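Arginyl-tRNA synthetase, putative (Plasmodium falciparum, PDB 5JLD) probably catalyses the ATP-dependent attachment of L-arginine to tRNA(Arg), releasing AMP and diphosphate, as a monomeric class I aminoacyl-tRNA synthetase. Local coordinates at residues Tyr263-Ile268 with Asn403-Gly408; Pro27-Asp32 with Ile51-Lys56; Thr296-Gly299 with Tyr304-Glu307. One frame throughout, in Å; residues are numbered along the deposited sequence.

Contact 1. Residues Tyr263-Ile268 with Asn403-Gly408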
ATOM      1  N   TYR A 263      17.456   4.248  -1.970  1.00 51.60           N
ATOM      2  CA  TYR A 263      16.309   4.627  -1.150  1.00 53.95           C
ATOM      3  C   TYR A 263      16.047   6.126  -1.250  1.00 60.28           C
ATOM      4  O   TYR A 263      14.895   6.548  -1.394  1.00 53.15           O
ATOM      5  CB  TYR A 263      16.511   4.216   0.310  1.00 54.49           C
ATOM      6  CG  TYR A 263      16.433   2.713   0.536  1.00 57.27           C
ATOM      7  CD1 TYR A 263      15.404   1.943  -0.031  1.00 51.68           C
ATOM      8  CD2 TYR A 263      17.402   2.059   1.295  1.00 53.08           C
ATOM      9  CE1 TYR A 263      15.345   0.564   0.172  1.00 49.08           C
ATOM     10  CE2 TYR A 263      17.352   0.689   1.508  1.00 50.36           C
ATOM     11  CZ  TYR A 263      16.332  -0.055   0.948  1.00 52.60           C
ATOM     12  OH  TYR A 263      16.315  -1.409   1.166  1.00 49.68           O
ATOM     13  N   ASN A 264      17.083   6.960  -1.212  1.00 60.89           N
ATOM     14  CA  ASN A 264      16.718   8.365  -1.255  1.00 70.27           C
ATOM     15  C   ASN A 264      16.530   8.900  -2.686  1.00 62.74           C
ATOM     16  O   ASN A 264      15.911   9.942  -2.845  1.00 52.48           O
ATOM     17  CB  ASN A 264      17.698   9.226  -0.446  1.00 69.26           C
ATOM     18  CG  ASN A 264      19.014   9.379  -1.093  1.00 75.59           C
ATOM     19  OD1 ASN A 264      19.118   9.873  -2.213  1.00 80.67           O
ATOM     20  ND2 ASN A 264      20.063   9.003  -0.371  1.00 83.75           N
ATOM     21  N   ILE A 265      17.023   8.194  -3.713  1.00 54.05           N
ATOM     22  CA  ILE A 265      16.558   8.480  -5.081  1.00 55.76           C
ATOM     23  C   ILE A 265      15.035   8.241  -5.187  1.00 57.05           C
ATOM     24  O   ILE A 265      14.311   8.973  -5.876  1.00 59.52           O
ATOM     25  CB  ILE A 265      17.285   7.621  -6.151  1.00 54.42           C
ATOM     26  CG1 ILE A 265      18.735   8.066  -6.315  1.00 64.45           C
ATOM     27  CG2 ILE A 265      16.603   7.734  -7.502  1.00 53.87           C
ATOM     28  CD1 ILE A 265      19.439   7.441  -7.513  1.00 68.84           C
ATOM     29  N   LEU A 266      14.559   7.216  -4.485  1.00 44.36           N
ATOM     30  CA  LEU A 266      13.136   6.912  -4.415  1.00 49.65           C
ATOM     31  C   LEU A 266      12.347   7.772  -3.406  1.00 46.61           C
ATOM     32  O   LEU A 266      11.115   7.717  -3.365  1.00 46.86           O
ATOM     33  CB  LEU A 266      12.954   5.429  -4.070  1.00 50.02           C
ATOM     34  CG  LEU A 266      13.401   4.427  -5.135  1.00 52.03           C
ATOM     35  CD1 LEU A 266      13.300   2.994  -4.606  1.00 42.20           C
ATOM     36  CD2 LEU A 266      12.576   4.605  -6.419  1.00 49.20           C
ATOM     37  N   ASP A 267      13.066   8.567  -2.619  1.00 47.92           N
ATOM     38  CA  ASP A 267      12.478   9.344  -1.527  0.56 51.84           C
ATOM     39  C   ASP A 267      11.697   8.444  -0.570  1.00 49.87           C
ATOM     40  O   ASP A 267      10.569   8.753  -0.184  1.00 57.78           O
ATOM     41  CB  ASP A 267      11.578  10.458  -2.075  0.56 52.67           C
ATOM     42  CG  ASP A 267      12.372  11.628  -2.618  0.56 59.55           C
ATOM     43  OD1 ASP A 267      12.783  12.491  -1.814  0.56 62.92           O
ATOM     44  OD2 ASP A 267      12.591  11.690  -3.845  0.56 65.37           O
ATOM     45  N   ILE A 268      12.305   7.322  -0.195  1.00 56.29           N
ATOM     46  CA  ILE A 268      11.678   6.361   0.714  1.00 54.83           C
ATOM     47  C   ILE A 268      12.546   6.112   1.939  1.00 57.06           C
ATOM     48  O   ILE A 268      13.672   5.638   1.826  1.00 50.99           O
ATOM     49  CB  ILE A 268      11.406   5.010   0.017  1.00 51.87           C
ATOM     50  CG1 ILE A 268      10.395   5.194  -1.121  1.00 52.96           C
ATOM     51  CG2 ILE A 268      10.922   3.962   1.038  1.00 45.02           C
ATOM     52  CD1 ILE A 268      10.110   3.948  -1.905  1.00 46.12           C
ATOM     53  N   ASN A 403      21.316   2.254 -12.211  1.00 78.27           N
ATOM     54  CA  ASN A 403      21.478   2.474 -13.644  1.00 79.36           C
ATOM     55  C   ASN A 403      20.199   2.210 -14.426  1.00 77.71           C
ATOM     56  O   ASN A 403      19.952   2.847 -15.445  1.00 88.69           O
ATOM     57  CB  ASN A 403      22.632   1.636 -14.198  1.00 83.22           C
ATOM     58  CG  ASN A 403      23.988   2.273 -13.929  1.00 96.34           C
ATOM     59  OD1 ASN A 403      24.549   2.155 -12.836  1.00100.72           O
ATOM     60  ND2 ASN A 403      24.523   2.956 -14.939  1.00100.67           N
ATOM     61  N   LEU A 404      19.370   1.289 -13.950  1.00 69.54           N
ATOM     62  CA  LEU A 404      18.078   1.079 -14.589  1.00 71.98           C
ATOM     63  C   LEU A 404      17.241   2.362 -14.499  1.00 73.33           C
ATOM     64  O   LEU A 404      16.670   2.848 -15.498  1.00 76.25           O
ATOM     65  CB  LEU A 404      17.339  -0.086 -13.941  1.00 69.92           C
ATOM     66  CG  LEU A 404      16.019  -0.383 -14.646  1.00 76.85           C
ATOM     67  CD1 LEU A 404      16.297  -0.712 -16.104  1.00 79.81           C
ATOM     68  CD2 LEU A 404      15.274  -1.511 -13.964  1.00 81.04           C
ATOM     69  N   ILE A 405      17.197   2.931 -13.301  1.00 62.66           N
ATOM     70  CA  ILE A 405      16.465   4.170 -13.121  1.00 62.70           C
ATOM     71  C   ILE A 405      17.109   5.319 -13.911  1.00 68.61           C
ATOM     72  O   ILE A 405      16.400   6.154 -14.440  1.00 65.96           O
ATOM     73  CB  ILE A 405      16.343   4.556 -11.633  1.00 57.67           C
ATOM     74  CG1 ILE A 405      15.495   3.522 -10.889  1.00 53.07           C
ATOM     75  CG2 ILE A 405      15.701   5.929 -11.492  1.00 63.00           C
ATOM     76  CD1 ILE A 405      15.343   3.793  -9.382  1.00 48.13           C
ATOM     77  N   LYS A 406      18.437   5.366 -14.015  1.00 76.70           N
ATOM     78  CA  LYS A 406      19.057   6.466 -14.763  1.00 84.06           C
ATOM     79  C   LYS A 406      18.766   6.325 -16.261  1.00 82.85           C
ATOM     80  O   LYS A 406      18.654   7.324 -16.983  1.00 86.86           O
ATOM     81  CB  LYS A 406      20.571   6.542 -14.509  1.00 90.65           C
ATOM     82  CG  LYS A 406      21.430   5.613 -15.354  1.00 97.83           C
ATOM     83  CD  LYS A 406      22.893   6.047 -15.342  1.00103.32           C
ATOM     84  CE  LYS A 406      23.386   6.317 -13.926  1.00104.29           C
ATOM     85  NZ  LYS A 406      24.783   6.829 -13.913  1.00107.57           N
ATOM     86  N   GLU A 407      18.627   5.083 -16.716  1.00 75.72           N
ATOM     87  CA  GLU A 407      18.204   4.803 -18.083  1.00 78.79           C
ATOM     88  C   GLU A 407      16.790   5.326 -18.324  1.00 74.07           C
ATOM     89  O   GLU A 407      16.520   6.002 -19.342  1.00 73.06           O
ATOM     90  CB  GLU A 407      18.260   3.305 -18.367  1.00 88.27           C
ATOM     91  CG  GLU A 407      17.574   2.907 -19.660  1.00 98.64           C
ATOM     92  CD  GLU A 407      17.933   1.503 -20.101  1.00105.34           C
ATOM     93  OE1 GLU A 407      18.381   0.701 -19.251  1.00104.53           O
ATOM     94  OE2 GLU A 407      17.772   1.206 -21.304  1.00108.96           O
ATOM     95  N   GLY A 408      15.896   5.004 -17.383  1.00 63.07           N
ATOM     96  CA  GLY A 408      14.559   5.562 -17.408  1.00 60.65           C
ATOM     97  C   GLY A 408      14.584   7.082 -17.465  1.00 63.54           C
ATOM     98  O   GLY A 408      13.871   7.696 -18.242  1.00 60.47           O
TER
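Ile-265 and Leu-266 meet Ile-405 through methyl groups, and no ring or amide face enters the contact. The ring of Tyr-263, the only one in the two segments, takes no part. It packs against Pro-141, Met-147 and Leu-270 and against Thr-155 of helix 149-167, and its OH is hydrogen-bonded to Ser-139 and Asn-176. Ile-405 reaches across with both branches. Its CG1 is set anti to its own carbonyl carbon (chi1 -65°), and an extended chi2 carries the delta methyl outward. There CD1 lies 4.1 Å from CD2 of Leu-266, and the two side chains cross at a slant. The second branch is looser: CG2 of Ile-405 is 4.5 Å from CG2 of Ile-265. The contact sets the C-terminal end of helix 242-265 against the flank of helix 401-420, in the catalytic part of the enzyme. A Schellman motif closes the first of these helices. Ile-268 N bonds to Tyr-263 O at 3.0 Å, and Asp-267 N makes a weak bond to Asn-264 O. Asp-267 is the C-prime residue, with a positive phi of 55°. Helix 436-453 packs against both partners: Val-445 touches Leu-266, Cys-444 and Ile-448 touch Ile-405, and Lys-449 NZ is hydrogen-bonded to Leu-266 O.

Contact 2. Residues Pro27-Asp32 with Ile51-Lys56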
ATOM      1  N   PRO A  27     -36.876  -9.829  11.467  1.00 50.97           N
ATOM      2  CA  PRO A  27     -36.300  -9.612  12.809  1.00 58.15           C
ATOM      3  C   PRO A  27     -35.381 -10.723  13.304  1.00 74.36           C
ATOM      4  O   PRO A  27     -34.329 -10.427  13.879  1.00 78.50           O
ATOM      5  CB  PRO A  27     -37.536  -9.501  13.702  1.00 54.90           C
ATOM      6  CG  PRO A  27     -38.602  -8.956  12.794  1.00 56.77           C
ATOM      7  CD  PRO A  27     -38.324  -9.531  11.429  1.00 54.05           C
ATOM      8  N   SER A  28     -35.755 -11.977  13.070  1.00 87.05           N
ATOM      9  CA  SER A  28     -34.965 -13.103  13.553  1.00 98.01           C
ATOM     10  C   SER A  28     -34.160 -13.724  12.415  1.00 96.99           C
ATOM     11  O   SER A  28     -34.232 -14.929  12.172  1.00101.46           O
ATOM     12  CB  SER A  28     -35.880 -14.141  14.210  1.00106.05           C
ATOM     13  OG  SER A  28     -35.176 -15.310  14.583  1.00111.59           O
ATOM     14  N   ILE A  29     -33.387 -12.894  11.718  1.00 86.26           N
ATOM     15  CA  ILE A  29     -32.561 -13.364  10.613  1.00 76.51           C
ATOM     16  C   ILE A  29     -31.106 -13.004  10.865  1.00 71.52           C
ATOM     17  O   ILE A  29     -30.807 -11.978  11.476  1.00 82.96           O
ATOM     18  CB  ILE A  29     -33.027 -12.771   9.246  1.00 63.70           C
ATOM     19  CG1 ILE A  29     -32.704 -13.714   8.088  1.00 60.60           C
ATOM     20  CG2 ILE A  29     -32.430 -11.382   8.992  1.00 67.10           C
ATOM     21  CD1 ILE A  29     -33.162 -13.181   6.737  1.00 59.80           C
ATOM     22  N   SER A  30     -30.196 -13.866  10.430  1.00 63.76           N
ATOM     23  CA  SER A  30     -28.781 -13.520  10.478  1.00 63.68           C
ATOM     24  C   SER A  30     -28.324 -13.363   9.044  1.00 63.15           C
ATOM     25  O   SER A  30     -28.124 -14.343   8.325  1.00 63.11           O
ATOM     26  CB  SER A  30     -27.946 -14.575  11.221  1.00 54.46           C
ATOM     27  N   GLU A  31     -28.175 -12.112   8.636  1.00 62.48           N
ATOM     28  CA  GLU A  31     -27.927 -11.774   7.244  1.00 56.38           C
ATOM     29  C   GLU A  31     -27.159 -10.455   7.199  1.00 55.29           C
ATOM     30  O   GLU A  31     -27.735  -9.383   7.376  1.00 64.43           O
ATOM     31  CB  GLU A  31     -29.257 -11.682   6.467  1.00 58.00           C
ATOM     32  CG  GLU A  31     -29.141 -11.211   5.008  1.00 55.65           C
ATOM     33  CD  GLU A  31     -28.619 -12.289   4.073  1.00 61.03           C
ATOM     34  OE1 GLU A  31     -28.820 -13.487   4.363  1.00 65.20           O
ATOM     35  OE2 GLU A  31     -27.979 -11.941   3.056  1.00 63.75           O
ATOM     36  N   ASP A  32     -25.851 -10.540   6.990  1.00 50.89           N
ATOM     37  CA  ASP A  32     -25.020  -9.349   6.960  1.00 51.11           C
ATOM     38  C   ASP A  32     -25.144  -8.681   5.598  1.00 50.69           C
ATOM     39  O   ASP A  32     -24.898  -9.306   4.564  1.00 50.91           O
ATOM     40  CB  ASP A  32     -23.563  -9.693   7.268  1.00 64.88           C
ATOM     41  CG  ASP A  32     -22.727  -8.462   7.569  1.00 84.99           C
ATOM     42  OD1 ASP A  32     -22.149  -7.881   6.627  1.00 95.84           O
ATOM     43  OD2 ASP A  32     -22.646  -8.079   8.755  1.00 91.62           O
ATOM     44  N   ILE A  51     -31.432 -11.432  -2.869  1.00 53.44           N
ATOM     45  CA  ILE A  51     -31.277 -12.635  -3.682  1.00 52.26           C
ATOM     46  C   ILE A  51     -30.922 -13.816  -2.772  1.00 46.17           C
ATOM     47  O   ILE A  51     -31.543 -14.881  -2.838  1.00 51.63           O
ATOM     48  CB  ILE A  51     -30.227 -12.415  -4.783  1.00 53.73           C
ATOM     49  CG1 ILE A  51     -30.741 -11.323  -5.734  1.00 61.07           C
ATOM     50  CG2 ILE A  51     -29.945 -13.717  -5.549  1.00 44.82           C
ATOM     51  CD1 ILE A  51     -29.749 -10.861  -6.780  1.00 57.46           C
ATOM     52  N   ASN A  52     -29.985 -13.596  -1.867  1.00 44.43           N
ATOM     53  CA  ASN A  52     -29.625 -14.636  -0.905  1.00 53.64           C
ATOM     54  C   ASN A  52     -30.743 -14.955   0.095  1.00 60.68           C
ATOM     55  O   ASN A  52     -30.952 -16.120   0.459  1.00 61.25           O
ATOM     56  CB  ASN A  52     -28.345 -14.239  -0.180  1.00 57.20           C
ATOM     57  CG  ASN A  52     -27.112 -14.470  -1.042  1.00 71.68           C
ATOM     58  OD1 ASN A  52     -27.222 -14.905  -2.197  1.00 63.94           O
ATOM     59  ND2 ASN A  52     -25.935 -14.174  -0.496  1.00 81.01           N
ATOM     60  N   ILE A  53     -31.489 -13.936   0.513  1.00 58.31           N
ATOM     61  CA  ILE A  53     -32.607 -14.174   1.418  1.00 45.04           C
ATOM     62  C   ILE A  53     -33.670 -15.003   0.712  1.00 51.09           C
ATOM     63  O   ILE A  53     -34.280 -15.878   1.321  1.00 59.03           O
ATOM     64  CB  ILE A  53     -33.210 -12.857   1.938  1.00 44.90           C
ATOM     65  CG1 ILE A  53     -32.182 -12.124   2.804  1.00 50.95           C
ATOM     66  CG2 ILE A  53     -34.456 -13.131   2.765  1.00 44.01           C
ATOM     67  CD1 ILE A  53     -32.607 -10.745   3.250  1.00 51.71           C
ATOM     68  N   TYR A  54     -33.884 -14.735  -0.576  1.00 51.79           N
ATOM     69  CA  TYR A  54     -34.872 -15.487  -1.353  1.00 54.11           C
ATOM     70  C   TYR A  54     -34.412 -16.919  -1.549  1.00 51.40           C
ATOM     71  O   TYR A  54     -35.208 -17.841  -1.477  1.00 49.78           O
ATOM     72  CB  TYR A  54     -35.132 -14.836  -2.719  1.00 54.72           C
ATOM     73  CG  TYR A  54     -36.142 -15.585  -3.572  1.00 54.48           C
ATOM     74  CD1 TYR A  54     -37.476 -15.653  -3.205  1.00 59.29           C
ATOM     75  CD2 TYR A  54     -35.759 -16.217  -4.748  1.00 52.05           C
ATOM     76  CE1 TYR A  54     -38.401 -16.334  -3.979  1.00 62.49           C
ATOM     77  CE2 TYR A  54     -36.678 -16.899  -5.531  1.00 59.96           C
ATOM     78  CZ  TYR A  54     -37.993 -16.958  -5.140  1.00 62.04           C
ATOM     79  OH  TYR A  54     -38.912 -17.629  -5.915  1.00 65.67           O
ATOM     80  N   LYS A  55     -33.121 -17.114  -1.786  1.00 59.24           N
ATOM     81  CA  LYS A  55     -32.629 -18.471  -1.975  1.00 72.11           C
ATOM     82  C   LYS A  55     -32.740 -19.278  -0.676  1.00 69.42           C
ATOM     83  O   LYS A  55     -33.217 -20.408  -0.696  1.00 66.63           O
ATOM     84  CB  LYS A  55     -31.191 -18.451  -2.507  1.00 79.78           C
ATOM     85  CG  LYS A  55     -31.120 -17.919  -3.942  1.00 88.26           C
ATOM     86  CD  LYS A  55     -29.765 -18.129  -4.608  1.00 94.70           C
ATOM     87  CE  LYS A  55     -28.652 -17.327  -3.944  1.00 93.53           C
ATOM     88  NZ  LYS A  55     -27.349 -17.442  -4.674  1.00 84.02           N
ATOM     89  N   LYS A  56     -32.346 -18.688   0.450  1.00 69.03           N
ATOM     90  CA  LYS A  56     -32.419 -19.392   1.739  1.00 69.47           C
ATOM     91  C   LYS A  56     -33.849 -19.639   2.239  1.00 75.91           C
ATOM     92  O   LYS A  56     -34.221 -20.772   2.553  1.00 81.91           O
ATOM     93  CB  LYS A  56     -31.660 -18.619   2.814  1.00 62.50           C
ATOM     94  CG  LYS A  56     -30.151 -18.653   2.678  1.00 62.80           C
ATOM     95  CD  LYS A  56     -29.477 -18.103   3.933  1.00 70.12           C
ATOM     96  CE  LYS A  56     -29.761 -18.979   5.146  1.00 70.38           C
ATOM     97  NZ  LYS A  56     -28.947 -18.560   6.327  1.00 64.03           N
TER
HETATM   98  O   HOH W   1     -29.635 -15.504   6.399  1.00 50.69           O
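Glu-31 and Ile-53 bury the most surface here, and Ile-29 adds a second apolar point. The aliphatic part of Glu-31 lies obliquely across Ile-53. Its CD comes 3.8 Å from CG1 of Ile-53, and its CG is 3.9 Å from CD1 of the same isoleucine. The glutamate chain leaves the backbone with CG anti to N (chi1 175°), then bends at chi2. This bend turns the carboxylate alongside the helix. OE2 then sits 4.0 Å from CB of Asn-52, with the carboxylate and amide planes 75° apart, and it is held by a hydrogen bond from Asn-49 ND2. CD1 of Ile-29 lies 4.2 Å from both CG2 and CG1 of Ile-53. The contact lays the loop between helix 10-25 and strand 35-37 on helix 49-57. Both belong to the N-terminal domain of arginyl-tRNA synthetases, which in relatives contacts the D-loop of the tRNA. Ile-22 of helix 10-25 also touches Ile-29, and Ile-69 of helix 66-75 touches Ile-53. A water bridges the loop and the helix at their polar groups. It donates to Ser-30 O at 2.7 Å and also to Glu-31 OE1. It accepts from Lys-56 NZ at 3.1 Å. The charged atoms Glu-31 OE1 and Lys-56 NZ are 5.4 Å apart and not in contact, and the water bridges them.

Contact 3. Residues Thr296-Gly299 with Tyr304-Glu307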
ATOM      1  N   THR A 296       8.151 -29.746  18.755  1.00 53.15           N
ATOM      2  CA  THR A 296       8.306 -31.193  18.651  1.00 52.02           C
ATOM      3  C   THR A 296       9.688 -31.562  18.089  1.00 59.30           C
ATOM      4  O   THR A 296      10.432 -30.697  17.611  1.00 55.11           O
ATOM      5  CB  THR A 296       7.216 -31.819  17.744  1.00 67.60           C
ATOM      6  OG1 THR A 296       7.186 -31.132  16.485  1.00 61.93           O
ATOM      7  CG2 THR A 296       5.839 -31.739  18.390  1.00 64.48           C
ATOM      8  N   ASN A 297      10.024 -32.847  18.141  1.00 57.74           N
ATOM      9  CA  ASN A 297      11.270 -33.335  17.570  1.00 62.92           C
ATOM     10  C   ASN A 297      11.131 -33.962  16.182  1.00 64.24           C
ATOM     11  O   ASN A 297      10.469 -34.983  16.001  1.00 65.00           O
ATOM     12  CB  ASN A 297      11.911 -34.351  18.513  1.00 70.91           C
ATOM     13  CG  ASN A 297      12.641 -33.690  19.642  1.00 79.21           C
ATOM     14  OD1 ASN A 297      12.026 -33.177  20.578  1.00 81.02           O
ATOM     15  ND2 ASN A 297      13.967 -33.691  19.566  1.00 84.08           N
ATOM     16  N   ILE A 298      11.780 -33.343  15.207  1.00 70.37           N
ATOM     17  CA  ILE A 298      11.911 -33.941  13.888  1.00 74.98           C
ATOM     18  C   ILE A 298      13.393 -34.174  13.670  1.00 82.57           C
ATOM     19  O   ILE A 298      14.177 -33.223  13.570  1.00 89.69           O
ATOM     20  CB  ILE A 298      11.321 -33.052  12.771  1.00 70.77           C
ATOM     21  CG1 ILE A 298       9.878 -32.674  13.093  1.00 61.00           C
ATOM     22  CG2 ILE A 298      11.374 -33.782  11.427  1.00 71.47           C
ATOM     23  CD1 ILE A 298       9.269 -31.658  12.110  1.00 53.02           C
ATOM     24  N   GLY A 299      13.776 -35.446  13.618  1.00 83.91           N
ATOM     25  CA  GLY A 299      15.174 -35.811  13.683  1.00 79.96           C
ATOM     26  C   GLY A 299      15.734 -35.285  14.990  1.00 82.52           C
ATOM     27  O   GLY A 299      15.086 -35.365  16.036  1.00 82.77           O
ATOM     28  N   TYR A 304       8.470 -26.499  14.916  1.00 42.83           N
ATOM     29  CA  TYR A 304       7.026 -26.339  15.068  1.00 46.20           C
ATOM     30  C   TYR A 304       6.318 -26.981  13.888  1.00 54.84           C
ATOM     31  O   TYR A 304       6.473 -26.546  12.741  1.00 53.37           O
ATOM     32  CB  TYR A 304       6.619 -24.874  15.161  1.00 43.64           C
ATOM     33  CG  TYR A 304       5.113 -24.676  15.137  1.00 56.80           C
ATOM     34  CD1 TYR A 304       4.319 -25.093  16.207  1.00 60.59           C
ATOM     35  CD2 TYR A 304       4.486 -24.075  14.051  1.00 55.75           C
ATOM     36  CE1 TYR A 304       2.952 -24.919  16.195  1.00 56.48           C
ATOM     37  CE2 TYR A 304       3.109 -23.890  14.033  1.00 56.73           C
ATOM     38  CZ  TYR A 304       2.352 -24.319  15.107  1.00 59.09           C
ATOM     39  OH  TYR A 304       0.997 -24.147  15.092  1.00 65.79           O
ATOM     40  N   GLN A 305       5.547 -28.021  14.175  1.00 56.90           N
ATOM     41  CA  GLN A 305       4.694 -28.643  13.176  1.00 51.01           C
ATOM     42  C   GLN A 305       3.272 -28.122  13.302  1.00 58.19           C
ATOM     43  O   GLN A 305       2.585 -28.410  14.282  1.00 58.73           O
ATOM     44  CB  GLN A 305       4.697 -30.160  13.326  1.00 46.15           C
ATOM     45  CG  GLN A 305       3.815 -30.859  12.296  1.00 50.74           C
ATOM     46  CD  GLN A 305       4.355 -30.724  10.880  1.00 55.26           C
ATOM     47  OE1 GLN A 305       5.459 -31.196  10.581  1.00 57.65           O
ATOM     48  NE2 GLN A 305       3.579 -30.083   9.998  1.00 57.61           N
ATOM     49  N   SER A 306       2.832 -27.342  12.324  1.00 54.98           N
ATOM     50  CA  SER A 306       1.444 -26.926  12.309  1.00 53.02           C
ATOM     51  C   SER A 306       0.556 -28.083  11.862  1.00 61.87           C
ATOM     52  O   SER A 306       0.992 -28.989  11.127  1.00 55.49           O
ATOM     53  CB  SER A 306       1.236 -25.727  11.397  1.00 49.03           C
ATOM     54  OG  SER A 306      -0.142 -25.428  11.293  1.00 53.48           O
ATOM     55  N   GLU A 307      -0.681 -28.046  12.341  1.00 66.71           N
ATOM     56  CA  GLU A 307      -1.749 -28.947  11.920  1.00 76.24           C
ATOM     57  C   GLU A 307      -2.257 -28.558  10.534  1.00 68.76           C
ATOM     58  O   GLU A 307      -2.789 -29.388   9.795  1.00 60.65           O
ATOM     59  CB  GLU A 307      -2.891 -28.879  12.929  1.00 88.49           C
ATOM     60  CG  GLU A 307      -2.946 -27.509  13.606  1.00 98.57           C
ATOM     61  CD  GLU A 307      -4.056 -27.380  14.623  1.00105.97           C
ATOM     62  OE1 GLU A 307      -4.507 -28.419  15.150  1.00110.87           O
ATOM     63  OE2 GLU A 307      -4.463 -26.229  14.905  1.00103.14           O
TER
HETATM   64  O   HOH W   2       5.194 -28.557  16.904  1.00 57.21           O
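In a beta hairpin of strands 296-298 and 301-304, Thr-296 and Ile-298 of the first strand meet Gln-305, which follows directly on the second. Thr-296 has OG1 between its own N and carbonyl carbon (chi1 52°), and this oxygen lies 4.1 Å from CB of Gln-305. A water joins the two residues: it accepts from Gln-305 N at 2.8 Å and is 3.3 Å from Thr-296 OG1. Ile-298 sends its CD1 to the amide end of Gln-305, 4.1 Å from OE1, and the two side chains cross at about a right angle. The amide is held from its nitrogen. NE2 donates to Ser-306 O at 3.0 Å in an almost straight bond (172°), on a lone pair and in the carbonyl plane. NE2 also bonds to Lys-310 O, which should fix the rotation of the amide. Pro-312 touches both Ile-298 and Gln-305. The CB of Tyr-304 points away from the first strand. Backbone bonds join Thr-296 to Cys-303 and Tyr-304 to Leu-313. The arrangement is that of an antiparallel hairpin extended by strand 313-316 into a three-stranded sheet.

How the contacts relate
From the N terminus, contact 2 comes first. It closes a short loop that holds strands 35-37 and 45-47, within the N-terminal domain. Contact 1 opens much later and spans 134 residues of the catalytic region, bringing helix 242-265 to helix 401-420. Contact 3 is nested inside that span and closes the turn and most of the second strand of the hairpin in the sheet of strands 296-298, 301-304 and 313-316. Contact 2 is in series with both, and none cross. The three sites do not touch. The centres of contacts 1 and 2 are about 53 Å apart, on opposite sides of the chain's centre, while contact 3 lies about 44 Å from contact 1, centre to centre.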